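Local structure of amidase, hydantoinase/carbamoylase family (Burkholderia ambifaria, 5TP4) at residues N406-L409 / N410-A414. The protein probably hydrolyses N-carbamoyl-L-amino acids, as a zinc-dependent amidase of the peptidase M20 family. Residues are numbered along the deposited sequence; the frame is centred on the assembly and turned at random. Where two conformers were deposited one is given.
Sequences NVLL and NAVLA
With chi1 of Asn410 at -81°, its CG stands beside the backbone N and the carboxamide folds back over the preceding turn of helix, where ND2 meets the carbonyl oxygen of Asn406 at 3.0 Å. The bond is nearly straight (174° at the hydrogen), and the oxygen lies in the amide plane of Asn410. The same oxygen takes the regular i to i+4 helix bond from Asn410 N (3.1 Å to Asn406 O), so one residue grips one carbonyl twice; its two donors arrive from opposite faces of the carbonyl plane. ND2 also donates to Leu13 O, while the other end of the amide, OD1, is hydrogen-bonded to NE2 of His7, a histidine of the N-terminal expression tag, so the rotation of this buried group is fixed partly by a tag residue. Beside it, Leu409 swings CG away from its own backbone N (chi1 164°) and brings CD2 to 3.9 Å from Asn410 ND2. Its other methyl, CD1, lies 4.1 Å from CD1 of Leu413 in one of that residue's two conformers, side by side, a pairing that is therefore less certain. One turn apart as well, Leu408 and Val412 point the same way and touch through CD1 and CG2 at 4.0 Å. The regular backbone bonds continue from Ala411 N to Val407 O, from Val412 N to Leu408 O and from Leu413 N to Leu409 O. All this belongs to helix 398-416, which packs on the sheet of the zinc-binding domain: Leu408, Ala411 and Val412 rest on Phe195 of strand 193-199, the strand that also carries the zinc ligand His198. Leu408 and Leu409 lean on helix 105-121, whereas Asn406, Val407, Asn410 and Ala411 face helix 340-353.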
ATOM      1  N   ASN B 406     -22.987  38.519   3.962  1.00 10.11           N
ATOM      2  CA  ASN B 406     -24.272  39.116   4.335  1.00  7.74           C
ATOM      3  C   ASN B 406     -24.946  38.322   5.444  1.00 11.79           C
ATOM      4  O   ASN B 406     -25.533  38.904   6.368  1.00 12.44           O
ATOM      5  CB  ASN B 406     -25.197  39.212   3.130  1.00  8.13           C
ATOM      6  CG  ASN B 406     -24.779  40.309   2.173  1.00  9.33           C
ATOM      7  OD1 ASN B 406     -24.067  41.250   2.555  1.00 12.79           O
ATOM      8  ND2 ASN B 406     -25.252  40.219   0.928  1.00 12.72           N
ATOM      9  N   VAL B 407     -24.880  36.987   5.366  1.00 10.60           N
ATOM     10  CA  VAL B 407     -25.472  36.159   6.417  1.00  9.08           C
ATOM     11  C   VAL B 407     -24.690  36.317   7.712  1.00  8.46           C
ATOM     12  O   VAL B 407     -25.276  36.484   8.794  1.00  8.35           O
ATOM     13  CB  VAL B 407     -25.532  34.686   5.970  1.00  8.38           C
ATOM     14  CG1 VAL B 407     -25.848  33.777   7.173  1.00  8.66           C
ATOM     15  CG2 VAL B 407     -26.608  34.520   4.881  1.00  8.20           C
ATOM     16  N   LEU B 408     -23.356  36.277   7.628  1.00  9.15           N
ATOM     17  CA  LEU B 408     -22.529  36.470   8.818  1.00  5.81           C
ATOM     18  C   LEU B 408     -22.840  37.799   9.477  1.00 11.73           C
ATOM     19  O   LEU B 408     -23.024  37.885  10.697  1.00 10.44           O
ATOM     20  CB  LEU B 408     -21.051  36.409   8.440  1.00  7.54           C
ATOM     21  CG  LEU B 408     -20.048  36.645   9.598  1.00  8.82           C
ATOM     22  CD1 LEU B 408     -20.161  35.451  10.589  1.00 10.04           C
ATOM     23  CD2 LEU B 408     -18.637  36.785   9.052  1.00  8.27           C
ATOM     24  N   LEU B 409     -22.913  38.854   8.670  1.00 10.15           N
ATOM     25  CA  LEU B 409     -23.164  40.189   9.198  1.00 10.21           C
ATOM     26  C   LEU B 409     -24.461  40.231   9.974  1.00  9.72           C
ATOM     27  O   LEU B 409     -24.537  40.834  11.052  1.00 11.15           O
ATOM     28  CB  LEU B 409     -23.231  41.184   8.032  1.00 12.55           C
ATOM     29  CG  LEU B 409     -23.835  42.560   8.299  1.00 13.95           C
ATOM     30  CD1 LEU B 409     -22.900  43.402   9.203  1.00  8.74           C
ATOM     31  CD2 LEU B 409     -24.051  43.271   6.947  1.00 13.24           C
ATOM     32  N   ASN B 410     -25.521  39.655   9.406  1.00  9.45           N
ATOM     33  CA  ASN B 410     -26.818  39.847  10.027  1.00  8.84           C
ATOM     34  C   ASN B 410     -27.025  38.896  11.194  1.00 10.67           C
ATOM     35  O   ASN B 410     -27.753  39.240  12.133  1.00 10.62           O
ATOM     36  CB  ASN B 410     -27.925  39.716   8.983  1.00  9.54           C
ATOM     37  CG  ASN B 410     -28.101  40.992   8.198  1.00 11.86           C
ATOM     38  OD1 ASN B 410     -28.849  41.870   8.615  1.00 13.84           O
ATOM     39  ND2 ASN B 410     -27.348  41.141   7.079  1.00 11.98           N
ATOM     40  N   ALA B 411     -26.396  37.728  11.171  1.00  8.54           N
ATOM     41  CA  ALA B 411     -26.431  36.888  12.371  1.00  8.16           C
ATOM     42  C   ALA B 411     -25.651  37.537  13.512  1.00  9.61           C
ATOM     43  O   ALA B 411     -26.116  37.545  14.664  1.00 11.01           O
ATOM     44  CB  ALA B 411     -25.874  35.497  12.084  1.00  9.32           C
ATOM     45  N   VAL B 412     -24.473  38.110  13.211  1.00 10.12           N
ATOM     46  CA  VAL B 412     -23.691  38.769  14.256  1.00  9.71           C
ATOM     47  C   VAL B 412     -24.442  39.970  14.817  1.00 11.50           C
ATOM     48  O   VAL B 412     -24.459  40.187  16.036  1.00 13.58           O
ATOM     49  CB  VAL B 412     -22.297  39.159  13.721  1.00  9.36           C
ATOM     50  CG1 VAL B 412     -21.601  40.232  14.631  1.00 12.23           C
ATOM     51  CG2 VAL B 412     -21.419  37.893  13.526  1.00 10.44           C
ATOM     52  N   LEU B 413     -25.080  40.781  13.946  1.00 10.63           N
ATOM     53  CA  LEU B 413     -25.832  41.937  14.433  0.54 12.00           C
ATOM     54  C   LEU B 413     -27.014  41.520  15.290  1.00 15.89           C
ATOM     55  O   LEU B 413     -27.330  42.176  16.290  1.00 19.83           O
ATOM     56  CB  LEU B 413     -26.330  42.787  13.269  0.54 15.37           C
ATOM     57  CG  LEU B 413     -25.274  43.663  12.623  0.54  9.07           C
ATOM     58  CD1 LEU B 413     -25.929  44.654  11.676  0.54 10.74           C
ATOM     59  CD2 LEU B 413     -24.451  44.407  13.666  0.54 11.71           C
ATOM     60  N   ALA B 414     -27.708  40.446  14.900  1.00 13.25           N
ATOM     61  CA  ALA B 414     -28.797  39.973  15.741  1.00 15.26           C
ATOM     62  C   ALA B 414     -28.275  39.586  17.118  1.00 16.18           C
ATOM     63  O   ALA B 414     -28.878  39.932  18.139  1.00 13.93           O
ATOM     64  CB  ALA B 414     -29.513  38.792  15.069  1.00 12.40           C
TER